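Local coordinates for protein nidogen (Mus musculus, PDB 1NPE) that probably contributes to basement-membrane assembly by binding laminin through its six-bladed YWTD beta-propeller domain, at residues T2-A7 with I256-S261; N20-T25 with N220-D225; K48-T53 with A63-G68; G171-A176 with V214-K219. One frame throughout, in Å; residues are numbered along the deposited sequence.

Interaction 1: T2-A7 with I256-S261; sequences THLLFA and ITIALS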
loop_
_atom_site.group_PDB
_atom_site.type_symbol
_atom_site.label_atom_id
_atom_site.label_comp_id
_atom_site.label_asym_id
_atom_site.label_seq_id
_atom_site.Cartn_x
_atom_site.Cartn_y
_atom_site.Cartn_z
ATOM N N THR A 2 8.822 15.742 20.688
ATOM C CA THR A 2 8.471 15.188 19.385
ATOM C C THR A 2 8.935 13.736 19.278
ATOM O O THR A 2 10.056 13.398 19.658
ATOM C CB THR A 2 9.097 15.999 18.241
ATOM O OG1 THR A 2 10.524 15.937 18.343
ATOM C CG2 THR A 2 8.655 17.455 18.310
ATOM N N HIS A 3 8.070 12.882 18.743
ATOM C CA HIS A 3 8.398 11.471 18.612
ATOM C C HIS A 3 8.232 10.975 17.189
ATOM O O HIS A 3 7.536 11.588 16.378
ATOM C CB HIS A 3 7.509 10.634 19.541
ATOM C CG HIS A 3 7.564 11.056 20.978
ATOM N ND1 HIS A 3 6.891 12.160 21.457
ATOM C CD2 HIS A 3 8.225 10.530 22.037
ATOM C CE1 HIS A 3 7.136 12.298 22.748
ATOM N NE2 HIS A 3 7.943 11.322 23.124
ATOM N N LEU A 4 8.918 9.880 16.890
ATOM C CA LEU A 4 8.837 9.232 15.590
ATOM C C LEU A 4 7.945 8.021 15.798
ATOM O O LEU A 4 8.059 7.330 16.814
ATOM C CB LEU A 4 10.209 8.749 15.124
ATOM C CG LEU A 4 10.931 9.513 14.022
ATOM C CD1 LEU A 4 12.198 8.748 13.664
ATOM C CD2 LEU A 4 10.040 9.654 12.800
ATOM N N LEU A 5 7.068 7.765 14.837
ATOM C CA LEU A 5 6.154 6.639 14.914
ATOM C C LEU A 5 6.185 5.859 13.614
ATOM O O LEU A 5 6.128 6.450 12.532
ATOM C CB LEU A 5 4.728 7.143 15.163
ATOM C CG LEU A 5 4.428 7.799 16.512
ATOM C CD1 LEU A 5 3.313 8.813 16.372
ATOM C CD2 LEU A 5 4.065 6.738 17.523
ATOM N N PHE A 6 6.325 4.539 13.712
ATOM C CA PHE A 6 6.316 3.711 12.514
ATOM C C PHE A 6 5.509 2.428 12.681
ATOM O O PHE A 6 5.292 1.959 13.795
ATOM C CB PHE A 6 7.727 3.449 11.970
ATOM C CG PHE A 6 8.603 2.620 12.868
ATOM C CD1 PHE A 6 9.531 3.232 13.711
ATOM C CD2 PHE A 6 8.552 1.231 12.818
ATOM C CE1 PHE A 6 10.406 2.474 14.490
ATOM C CE2 PHE A 6 9.422 0.460 13.590
ATOM C CZ PHE A 6 10.355 1.087 14.429
ATOM N N ALA A 7 5.048 1.881 11.563
ATOM C CA ALA A 7 4.231 0.681 11.575
ATOM C C ALA A 7 4.939 -0.622 11.225
ATOM O O ALA A 7 5.875 -0.651 10.426
ATOM C CB ALA A 7 3.031 0.874 10.659
ATOM N N ILE A 256 5.211 5.728 8.378
ATOM C CA ILE A 256 6.008 6.476 9.334
ATOM C C ILE A 256 5.492 7.910 9.405
ATOM O O ILE A 256 5.136 8.507 8.388
ATOM C CB ILE A 256 7.509 6.457 8.936
ATOM C CG1 ILE A 256 8.378 7.010 10.061
ATOM C CG2 ILE A 256 7.734 7.229 7.653
ATOM C CD1 ILE A 256 9.862 6.761 9.843
ATOM N N THR A 257 5.437 8.452 10.616
ATOM C CA THR A 257 4.963 9.808 10.822
ATOM C C THR A 257 5.638 10.412 12.050
ATOM O O THR A 257 6.220 9.695 12.869
ATOM C CB THR A 257 3.419 9.832 10.975
ATOM O OG1 THR A 257 2.957 11.186 10.992
ATOM C CG2 THR A 257 2.980 9.124 12.252
ATOM N N ILE A 258 5.597 11.734 12.155
ATOM C CA ILE A 258 6.209 12.413 13.286
ATOM C C ILE A 258 5.181 13.070 14.192
ATOM O O ILE A 258 4.329 13.830 13.737
ATOM C CB ILE A 258 7.251 13.448 12.817
ATOM C CG1 ILE A 258 8.440 12.717 12.204
ATOM C CG2 ILE A 258 7.725 14.310 13.984
ATOM C CD1 ILE A 258 9.574 13.605 11.815
ATOM N N ALA A 259 5.254 12.741 15.478
ATOM C CA ALA A 259 4.348 13.297 16.473
ATOM C C ALA A 259 4.919 14.601 17.007
ATOM O O ALA A 259 5.800 14.594 17.862
ATOM C CB ALA A 259 4.144 12.308 17.611
ATOM N N LEU A 260 4.431 15.717 16.483
ATOM C CA LEU A 260 4.892 17.036 16.910
ATOM C C LEU A 260 4.244 17.444 18.227
ATOM O O LEU A 260 3.100 17.075 18.501
ATOM C CB LEU A 260 4.590 18.078 15.833
ATOM C CG LEU A 260 5.357 17.925 14.517
ATOM C CD1 LEU A 260 4.831 18.898 13.481
ATOM C CD2 LEU A 260 6.847 18.136 14.757
ATOM N N SER A 261 4.981 18.207 19.034
ATOM C CA SER A 261 4.492 18.675 20.335
ATOM C C SER A 261 3.455 19.780 20.195
ATOM O O SER A 261 2.733 20.090 21.144
ATOM C CB SER A 261 5.657 19.155 21.209
ATOM O OG SER A 261 6.443 20.128 20.540
#

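Interaction 2: N20-T25 with N220-D225; sequences NTMKKT and NLYYTD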
loop_
_atom_site.group_PDB
_atom_site.type_symbol
_atom_site.label_atom_id
_atom_site.label_comp_id
_atom_site.label_asym_id
_atom_site.label_seq_id
_atom_site.Cartn_x
_atom_site.Cartn_y
_atom_site.Cartn_z
ATOM N N ASN A 20 16.743 16.504 16.080
ATOM C CA ASN A 20 17.068 15.777 14.852
ATOM C C ASN A 20 17.823 14.459 15.067
ATOM O O ASN A 20 18.479 13.964 14.150
ATOM C CB ASN A 20 17.847 16.683 13.883
ATOM C CG ASN A 20 17.085 17.959 13.518
ATOM O OD1 ASN A 20 17.605 18.829 12.806
ATOM N ND2 ASN A 20 15.854 18.079 14.012
ATOM N N THR A 21 17.702 13.884 16.262
ATOM C CA THR A 21 18.375 12.627 16.590
ATOM C C THR A 21 17.398 11.572 17.119
ATOM O O THR A 21 16.550 11.863 17.965
ATOM C CB THR A 21 19.498 12.858 17.640
ATOM O OG1 THR A 21 20.490 13.735 17.095
ATOM C CG2 THR A 21 20.160 11.548 18.031
ATOM N N MET A 22 17.502 10.353 16.599
ATOM C CA MET A 22 16.638 9.260 17.038
ATOM C C MET A 22 17.200 8.609 18.298
ATOM O O MET A 22 18.356 8.172 18.308
ATOM C CB MET A 22 16.525 8.173 15.959
ATOM C CG MET A 22 15.943 8.611 14.625
ATOM S SD MET A 22 15.633 7.176 13.553
ATOM C CE MET A 22 17.164 7.049 12.651
ATOM N N LYS A 23 16.388 8.537 19.351
ATOM C CA LYS A 23 16.809 7.895 20.598
ATOM C C LYS A 23 16.471 6.414 20.461
ATOM O O LYS A 23 15.465 5.944 20.986
ATOM C CB LYS A 23 16.065 8.500 21.793
ATOM C CG LYS A 23 16.299 9.998 22.030
ATOM C CD LYS A 23 17.622 10.293 22.745
ATOM C CE LYS A 23 18.825 10.265 21.803
ATOM N NZ LYS A 23 20.114 10.507 22.530
ATOM N N LYS A 24 17.311 5.691 19.728
ATOM C CA LYS A 24 17.113 4.263 19.458
ATOM C C LYS A 24 16.919 3.361 20.673
ATOM O O LYS A 24 16.150 2.396 20.622
ATOM C CB LYS A 24 18.284 3.707 18.651
ATOM C CG LYS A 24 18.674 4.510 17.442
ATOM C CD LYS A 24 19.901 3.883 16.830
ATOM C CE LYS A 24 20.722 4.907 16.108
ATOM N NZ LYS A 24 21.980 4.322 15.561
ATOM N N THR A 25 17.669 3.635 21.735
ATOM C CA THR A 25 17.597 2.834 22.952
ATOM C C THR A 25 16.297 3.033 23.721
ATOM O O THR A 25 15.943 2.215 24.576
ATOM C CB THR A 25 18.781 3.140 23.883
ATOM O OG1 THR A 25 18.781 4.534 24.216
ATOM C CG2 THR A 25 20.089 2.779 23.203
ATOM N N ASN A 220 15.800 17.058 7.674
ATOM C CA ASN A 220 15.932 15.601 7.679
ATOM C C ASN A 220 14.732 14.801 7.165
ATOM O O ASN A 220 13.576 15.150 7.408
ATOM C CB ASN A 220 16.271 15.108 9.092
ATOM C CG ASN A 220 17.760 15.117 9.386
ATOM O OD1 ASN A 220 18.551 15.714 8.660
ATOM N ND2 ASN A 220 18.148 14.439 10.462
ATOM N N LEU A 221 15.028 13.718 6.456
ATOM C CA LEU A 221 13.995 12.822 5.951
ATOM C C LEU A 221 14.126 11.509 6.702
ATOM O O LEU A 221 15.232 11.062 6.989
ATOM C CB LEU A 221 14.169 12.538 4.452
ATOM C CG LEU A 221 13.859 13.632 3.436
ATOM C CD1 LEU A 221 13.998 13.045 2.035
ATOM C CD2 LEU A 221 12.456 14.187 3.649
ATOM N N TYR A 222 12.996 10.906 7.042
ATOM C CA TYR A 222 13.011 9.626 7.734
ATOM C C TYR A 222 12.159 8.670 6.918
ATOM O O TYR A 222 10.963 8.911 6.726
ATOM C CB TYR A 222 12.439 9.754 9.149
ATOM C CG TYR A 222 13.222 10.679 10.046
ATOM C CD1 TYR A 222 12.919 12.038 10.108
ATOM C CD2 TYR A 222 14.276 10.200 10.825
ATOM C CE1 TYR A 222 13.646 12.900 10.921
ATOM C CE2 TYR A 222 15.013 11.056 11.641
ATOM C CZ TYR A 222 14.691 12.402 11.683
ATOM O OH TYR A 222 15.414 13.255 12.477
ATOM N N TYR A 223 12.780 7.612 6.404
ATOM C CA TYR A 223 12.044 6.637 5.618
ATOM C C TYR A 223 12.193 5.198 6.106
ATOM O O TYR A 223 13.176 4.847 6.763
ATOM C CB TYR A 223 12.403 6.747 4.127
ATOM C CG TYR A 223 13.776 6.255 3.726
ATOM C CD1 TYR A 223 13.973 4.932 3.323
ATOM C CD2 TYR A 223 14.867 7.124 3.680
ATOM C CE1 TYR A 223 15.221 4.488 2.877
ATOM C CE2 TYR A 223 16.118 6.694 3.239
ATOM C CZ TYR A 223 16.285 5.375 2.836
ATOM O OH TYR A 223 17.507 4.954 2.374
ATOM N N THR A 224 11.190 4.380 5.798
ATOM C CA THR A 224 11.203 2.970 6.166
ATOM C C THR A 224 11.667 2.194 4.946
ATOM O O THR A 224 11.249 2.488 3.820
ATOM C CB THR A 224 9.813 2.479 6.599
ATOM O OG1 THR A 224 8.876 2.677 5.533
ATOM C CG2 THR A 224 9.354 3.232 7.852
ATOM N N ASP A 225 12.526 1.205 5.171
ATOM C CA ASP A 225 13.079 0.414 4.082
ATOM C C ASP A 225 12.806 -1.073 4.264
ATOM O O ASP A 225 13.045 -1.638 5.331
ATOM C CB ASP A 225 14.585 0.688 3.972
ATOM C CG ASP A 225 15.202 0.119 2.703
ATOM O OD1 ASP A 225 15.413 -1.099 2.638
ATOM O OD2 ASP A 225 15.510 0.894 1.777
#

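Interaction 3: K48-T53 with A63-G68; sequences KVVYWT and ASLHGG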
loop_
_atom_site.group_PDB
_atom_site.type_symbol
_atom_site.label_atom_id
_atom_site.label_comp_id
_atom_site.label_asym_id
_atom_site.label_seq_id
_atom_site.Cartn_x
_atom_site.Cartn_y
_atom_site.Cartn_z
ATOM N N LYS A 48 -3.348 15.624 19.528
ATOM C CA LYS A 48 -2.277 14.651 19.756
ATOM C C LYS A 48 -2.825 13.238 19.549
ATOM O O LYS A 48 -2.754 12.391 20.441
ATOM C CB LYS A 48 -1.694 14.779 21.173
ATOM C CG LYS A 48 -1.625 16.200 21.730
ATOM C CD LYS A 48 -0.791 17.138 20.880
ATOM C CE LYS A 48 -0.892 18.562 21.414
ATOM N NZ LYS A 48 -0.131 19.538 20.568
ATOM N N VAL A 49 -3.392 12.996 18.370
ATOM C CA VAL A 49 -3.974 11.699 18.058
ATOM C C VAL A 49 -3.316 11.050 16.844
ATOM O O VAL A 49 -3.094 11.696 15.815
ATOM C CB VAL A 49 -5.514 11.814 17.824
ATOM C CG1 VAL A 49 -6.122 10.447 17.512
ATOM C CG2 VAL A 49 -6.189 12.400 19.050
ATOM N N VAL A 50 -3.007 9.765 16.987
ATOM C CA VAL A 50 -2.389 8.973 15.931
ATOM C C VAL A 50 -3.471 8.267 15.100
ATOM O O VAL A 50 -4.371 7.638 15.655
ATOM C CB VAL A 50 -1.432 7.903 16.536
ATOM C CG1 VAL A 50 -0.792 7.059 15.432
ATOM C CG2 VAL A 50 -0.351 8.577 17.373
ATOM N N TYR A 51 -3.406 8.421 13.777
ATOM C CA TYR A 51 -4.349 7.773 12.868
ATOM C C TYR A 51 -3.611 6.702 12.054
ATOM O O TYR A 51 -2.412 6.849 11.767
ATOM C CB TYR A 51 -4.994 8.790 11.919
ATOM C CG TYR A 51 -6.026 9.685 12.567
ATOM C CD1 TYR A 51 -5.644 10.698 13.444
ATOM C CD2 TYR A 51 -7.386 9.522 12.302
ATOM C CE1 TYR A 51 -6.586 11.522 14.040
ATOM C CE2 TYR A 51 -8.340 10.347 12.895
ATOM C CZ TYR A 51 -7.930 11.342 13.763
ATOM O OH TYR A 51 -8.854 12.148 14.379
ATOM N N TRP A 52 -4.332 5.644 11.672
ATOM C CA TRP A 52 -3.740 4.549 10.899
ATOM C C TRP A 52 -4.714 3.821 9.987
ATOM O O TRP A 52 -5.931 3.925 10.136
ATOM C CB TRP A 52 -3.096 3.506 11.828
ATOM C CG TRP A 52 -4.088 2.725 12.677
ATOM C CD1 TRP A 52 -4.878 1.681 12.277
ATOM C CD2 TRP A 52 -4.403 2.956 14.053
ATOM N NE1 TRP A 52 -5.670 1.256 13.317
ATOM C CE2 TRP A 52 -5.400 2.021 14.418
ATOM C CE3 TRP A 52 -3.943 3.866 15.016
ATOM C CZ2 TRP A 52 -5.944 1.970 15.702
ATOM C CZ3 TRP A 52 -4.486 3.816 16.295
ATOM C CH2 TRP A 52 -5.478 2.873 16.624
ATOM N N THR A 53 -4.151 3.079 9.041
ATOM C CA THR A 53 -4.936 2.267 8.127
ATOM C C THR A 53 -4.478 0.830 8.336
ATOM O O THR A 53 -3.295 0.568 8.575
ATOM C CB THR A 53 -4.727 2.649 6.644
ATOM O OG1 THR A 53 -3.397 2.308 6.230
ATOM C CG2 THR A 53 -4.976 4.132 6.434
ATOM N N ALA A 63 -6.055 6.583 18.012
ATOM C CA ALA A 63 -5.818 6.476 19.445
ATOM C C ALA A 63 -4.994 7.671 19.897
ATOM O O ALA A 63 -4.121 8.138 19.163
ATOM C CB ALA A 63 -5.073 5.184 19.755
ATOM N N SER A 64 -5.294 8.188 21.085
ATOM C CA SER A 64 -4.548 9.318 21.635
ATOM C C SER A 64 -3.108 8.880 21.879
ATOM O O SER A 64 -2.851 7.712 22.195
ATOM C CB SER A 64 -5.159 9.783 22.962
ATOM O OG SER A 64 -6.458 10.317 22.781
ATOM N N LEU A 65 -2.171 9.806 21.708
ATOM C CA LEU A 65 -0.760 9.505 21.922
ATOM C C LEU A 65 -0.514 9.216 23.397
ATOM O O LEU A 65 0.278 8.339 23.744
ATOM C CB LEU A 65 0.118 10.678 21.473
ATOM C CG LEU A 65 1.634 10.439 21.520
ATOM C CD1 LEU A 65 2.018 9.381 20.495
ATOM C CD2 LEU A 65 2.389 11.738 21.262
ATOM N N HIS A 66 -1.223 9.943 24.256
ATOM C CA HIS A 66 -1.090 9.798 25.701
ATOM C C HIS A 66 -2.081 8.781 26.268
ATOM O O HIS A 66 -3.229 9.119 26.577
ATOM C CB HIS A 66 -1.278 11.161 26.381
ATOM C CG HIS A 66 -0.387 12.238 25.839
ATOM N ND1 HIS A 66 0.991 12.156 25.875
ATOM C CD2 HIS A 66 -0.676 13.417 25.239
ATOM C CE1 HIS A 66 1.509 13.238 25.323
ATOM N NE2 HIS A 66 0.519 14.021 24.928
ATOM N N GLY A 67 -1.627 7.535 26.402
ATOM C CA GLY A 67 -2.467 6.471 26.932
ATOM C C GLY A 67 -3.380 5.872 25.879
ATOM O O GLY A 67 -3.069 4.828 25.313
ATOM N N GLY A 68 -4.525 6.517 25.673
ATOM C CA GLY A 68 -5.511 6.108 24.685
ATOM C C GLY A 68 -5.694 4.672 24.212
ATOM O O GLY A 68 -4.764 4.013 23.733
#

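Interaction 4: G171-A176 with V214-K219; sequences GLTFDA and VTSYGK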
loop_
_atom_site.group_PDB
_atom_site.type_symbol
_atom_site.label_atom_id
_atom_site.label_comp_id
_atom_site.label_asym_id
_atom_site.label_seq_id
_atom_site.Cartn_x
_atom_site.Cartn_y
_atom_site.Cartn_z
ATOM N N GLY A 171 6.017 6.641 -1.086
ATOM C CA GLY A 171 5.586 7.601 -0.095
ATOM C C GLY A 171 6.095 8.991 -0.401
ATOM O O GLY A 171 7.042 9.164 -1.170
ATOM N N LEU A 172 5.410 9.994 0.129
ATOM C CA LEU A 172 5.849 11.367 -0.069
ATOM C C LEU A 172 5.623 12.188 1.186
ATOM O O LEU A 172 4.915 11.768 2.109
ATOM C CB LEU A 172 5.192 12.010 -1.295
ATOM C CG LEU A 172 3.793 12.611 -1.245
ATOM C CD1 LEU A 172 3.403 12.950 -2.664
ATOM C CD2 LEU A 172 2.798 11.636 -0.637
ATOM N N THR A 173 6.239 13.353 1.236
ATOM C CA THR A 173 6.100 14.191 2.410
ATOM C C THR A 173 6.246 15.645 2.001
ATOM O O THR A 173 6.867 15.946 0.984
ATOM C CB THR A 173 7.147 13.787 3.497
ATOM O OG1 THR A 173 6.900 14.524 4.700
ATOM C CG2 THR A 173 8.578 14.028 3.015
ATOM N N PHE A 174 5.621 16.539 2.750
ATOM C CA PHE A 174 5.696 17.955 2.428
ATOM C C PHE A 174 6.181 18.784 3.601
ATOM O O PHE A 174 5.680 18.645 4.714
ATOM C CB PHE A 174 4.334 18.479 1.960
ATOM C CG PHE A 174 4.375 19.893 1.440
ATOM C CD1 PHE A 174 4.742 20.152 0.123
ATOM C CD2 PHE A 174 4.045 20.966 2.265
ATOM C CE1 PHE A 174 4.780 21.462 -0.367
ATOM C CE2 PHE A 174 4.080 22.272 1.785
ATOM C CZ PHE A 174 4.447 22.523 0.467
ATOM N N ASP A 175 7.159 19.645 3.338
ATOM C CA ASP A 175 7.715 20.526 4.359
ATOM C C ASP A 175 7.292 21.954 4.030
ATOM O O ASP A 175 7.780 22.553 3.068
ATOM C CB ASP A 175 9.240 20.414 4.393
ATOM C CG ASP A 175 9.846 21.153 5.568
ATOM O OD1 ASP A 175 10.284 22.309 5.392
ATOM O OD2 ASP A 175 9.872 20.575 6.673
ATOM N N ALA A 176 6.379 22.481 4.844
ATOM C CA ALA A 176 5.820 23.824 4.672
ATOM C C ALA A 176 6.809 24.988 4.587
ATOM O O ALA A 176 6.626 25.893 3.762
ATOM C CB ALA A 176 4.784 24.096 5.755
ATOM N N VAL A 214 7.792 7.685 3.996
ATOM C CA VAL A 214 8.693 8.743 4.395
ATOM C C VAL A 214 7.931 9.860 5.077
ATOM O O VAL A 214 6.729 10.043 4.855
ATOM C CB VAL A 214 9.437 9.321 3.175
ATOM C CG1 VAL A 214 8.462 10.075 2.261
ATOM C CG2 VAL A 214 10.584 10.208 3.614
ATOM N N THR A 215 8.638 10.568 5.945
ATOM C CA THR A 215 8.093 11.704 6.664
ATOM C C THR A 215 9.267 12.657 6.849
ATOM O O THR A 215 10.428 12.272 6.666
ATOM C CB THR A 215 7.476 11.302 8.035
ATOM O OG1 THR A 215 6.797 12.431 8.600
ATOM C CG2 THR A 215 8.550 10.831 9.012
ATOM N N SER A 216 8.975 13.908 7.169
ATOM C CA SER A 216 10.047 14.871 7.341
ATOM C C SER A 216 9.971 15.683 8.620
ATOM O O SER A 216 8.910 15.832 9.228
ATOM C CB SER A 216 10.128 15.808 6.127
ATOM O OG SER A 216 8.933 16.554 5.946
ATOM N N TYR A 217 11.142 16.156 9.038
ATOM C CA TYR A 217 11.292 16.993 10.216
ATOM C C TYR A 217 12.417 17.970 9.888
ATOM O O TYR A 217 13.598 17.676 10.108
ATOM C CB TYR A 217 11.644 16.164 11.459
ATOM C CG TYR A 217 11.532 16.962 12.740
ATOM C CD1 TYR A 217 10.369 17.676 13.031
ATOM C CD2 TYR A 217 12.605 17.062 13.626
ATOM C CE1 TYR A 217 10.275 18.475 14.161
ATOM C CE2 TYR A 217 12.521 17.867 14.771
ATOM C CZ TYR A 217 11.350 18.573 15.026
ATOM O OH TYR A 217 11.256 19.400 16.126
ATOM N N GLY A 218 12.036 19.100 9.294
ATOM C CA GLY A 218 12.994 20.124 8.916
ATOM C C GLY A 218 13.813 19.753 7.692
ATOM O O GLY A 218 13.271 19.536 6.601
ATOM N N LYS A 219 15.127 19.680 7.885
ATOM C CA LYS A 219 16.070 19.333 6.821
ATOM C C LYS A 219 16.264 17.813 6.679
ATOM O O LYS A 219 16.819 17.342 5.684
ATOM C CB LYS A 219 17.426 20.004 7.095
ATOM C CG LYS A 219 17.907 19.856 8.543
ATOM C CD LYS A 219 19.348 20.319 8.731
ATOM C CE LYS A 219 19.541 21.791 8.375
ATOM N NZ LYS A 219 20.987 22.185 8.436
#

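Interaction 1: T2-A7 with I256-S261
Leu-4 and Ile-258 cross obliquely on one face of an antiparallel strand pair, the CD2 methyl of Leu-4 lying 3.5 Å from CG1 of Ile-258. The same methyl reaches toward the end of Ile-256, whose CD1 is 4.1 Å from Leu-4 CD2. CG1 of Ile-256 stands anti to its backbone N (chi1 -169°), which carries the chain across to CB of Phe-6, while the Phe-6 ring itself leads off toward Leu-15 and Glu-13 of strand 11-17. The other face is built differently. Leu-5 and Thr-257 run side by side and point the same way, with Leu-5 CB 3.9 Å from Thr-257 CG2, and Leu-5 CD1 continues past them to the CB of Ala-259, 3.8 Å away. Beyond the regular pairing, Thr-2 lays its CG2 methyl beside the backbone of Leu-260 and Ser-261.

Between the faces, His-3 with Ala-259 and Leu-5 with Thr-257 are hydrogen-bonded pairs, each doubly joined; the shortest link, Ala-259 N to His-3 O, measures 2.7 Å. Strand 256-259 thereby becomes the inner strand of a blade whose other three strands come from the N terminus, the "Velcro" closure of a beta-propeller. The chemistry implies division of labour: four backbone bonds fix the register, the face of Leu-4, Phe-6, Ile-256 and Ile-258 is wholly apolar and buried, and the other mixes Leu-5 and Ala-259 with the partly exposed His-3 and Thr-257.

Interaction 2: N20-T25 with N220-D225
Met-22 and Tyr-222 pass alongside one another, their side chains running opposite ways, with the CG methylene of Met-22 4.0 Å from CE2 of the tyrosine. The sulfur follows at longer range: SD is 5.4 Å from the centroid of the Tyr-222 ring and 71° off its normal, an oblique Met-aromatic contact. The first torsion of Met-22 (chi1 -60°) sets CG beside the backbone N and anti to the carbonyl carbon, which brings it to the ring. At the far end of the ring the hydroxyl approaches backbone rather than side chain, with Tyr-222 OH 3.6 Å from Asn-20 O. The amide of Asn-220 comes to the same carbonyl, ND2 lying 3.7 Å from Asn-20 O; both approaches are too long to be counted as hydrogen bonds, and the contact rests on van der Waals packing.

Tyr-222 opens the sequence Tyr-Tyr-Thr-Asp, this blade's version of the YWTD signature of the LDL-receptor class B propellers, and it lies in the second strand of its blade. The loop that meets it joins the third and fourth (outermost) strands of the neighbouring blade, so the contact fills part of the seam between two blades.

Farther out, Tyr-222 is set in place by strand pairing with Thr-215 and by packing against Tyr-217 and Ala-233. Thr-224 OG1 hydrogen-bonds to Ala-213 N and Tyr-254 O, and Asp-225 OD2 to Tyr-210 N. On the loop side, Lys-23 is the centre of an inverse gamma turn, after which NZ of Lys-24 forms a salt bridge with Asp-243 OD2.

Interaction 3: K48-T53 with A63-G68
Lys-48 accepts the N-H of Leu-65 on its carbonyl O, 2.9 Å from Leu-65 N, while its own backbone lies in the left-handed region (phi 60°, psi 56°). Lys-48 and Val-49 together stand opposite a single residue of strand 36-44, a G1 beta bulge formed here without glycine. The bulge sits at the entrance to strand 49-54, and regular antiparallel pairing follows at once: Val-49 with Ser-64 is a non-hydrogen-bonded pair, and Val-50 with Ala-63 a hydrogen-bonded one. In the latter, Val-50 N lies 2.9 Å from Ala-63 O, and the return bond reaches Val-50 O in its carbonyl plane.

The side chains flank this ladder unevenly. Leu-65 tucks its CB beside Lys-48 O and holds CG anti to the backbone N (chi1 -174°), a setting that brings CD1 to 4.0 Å from Val-50 CG2. Farther along, Trp-52 turns its six-membered ring toward Ala-63 on the neighbouring strand, and the CB of Ala-63 meets the indole edge in plane, 3.8 Å from Trp-52 CZ3. A serine in place of Trp-52 would probably open a gap beside Ala-63 and Leu-31, leaving the Ala-63 methyl without its aromatic edge. Outside the pair, Lys-48 NZ is held by the carbonyls of Cys-45 and Ser-261, near the chain's C-terminal end.

Tyr-51, Trp-52 and Thr-53 begin the YWTD sequence itself, and the arrangement is that of the two middle strands of a four-stranded propeller blade in an LDL-receptor class B repeat.

Interaction 4: G171-A176 with V214-K219
Thr-173 and Ser-216 join their hydroxyls across the gap between two innermost blade strands of the beta-propeller, OG1 of Thr-173 lying 3.1 Å from OG of Ser-216 in a hydrogen bond whose direction is not settled. The strands run almost in the same direction, 18° apart and 5.6 Å at closest approach, yet they belong to separate sheets and meet through side chains instead of backbone pairing.

Each hydroxyl owes its position to its first torsion. In Thr-173 the oxygen stands anti to the backbone N (chi1 -174°), facing strand 211-217, and CG2 occupies the place between N and the carbonyl carbon. Ser-216 takes a different rotamer, its OG set between backbone N and carbonyl carbon (chi1 61°), which swings it back toward the threonine. With a valine in place of Thr-173, Ser-216 OG would probably lose its hydrogen-bonding mate across the seam and be freer to turn.

Val-214 packs where the paired segments begin. Its CG1 lies between N and carbonyl carbon and slips against the opposing backbone, with Val-214 CG1 3.7 Å from Gly-171 C and equally near Leu-172 C; a side chain at Gly-171 would crowd the backbone N of Val-214. Behind the valine lie Val-184 and Tyr-223, one from each blade.

Toward the C-terminal ends of the strands Asp-175, extended with CG anti to the backbone N, is held through OD1 by the hydroxyl of Ser-178. Its other carboxylate oxygen, Asp-175 OD2, lies 3.6 Å from Gly-218 O, two oxygens close without a bond.

In the fold
From the N terminus, interaction 1 opens first and closes last, pairing strand 2-8 with strand 256-259 and so completing the ring of six blades. Every other contact falls within that span. Interaction 2 opens at the loop 20-25 and closes at strand 220-225, joining the closing blade to the one before it. Within it lie two further contacts in series: interaction 3, a local hairpin of the blade that starts at strand 36-44, and interaction 4, which joins the inner strands of the last two blades before the closure. None cross. Interaction 1 touches the other three, whereas interaction 3 stays about 11 to 12 Å, between nearest atoms, from interactions 2 and 4.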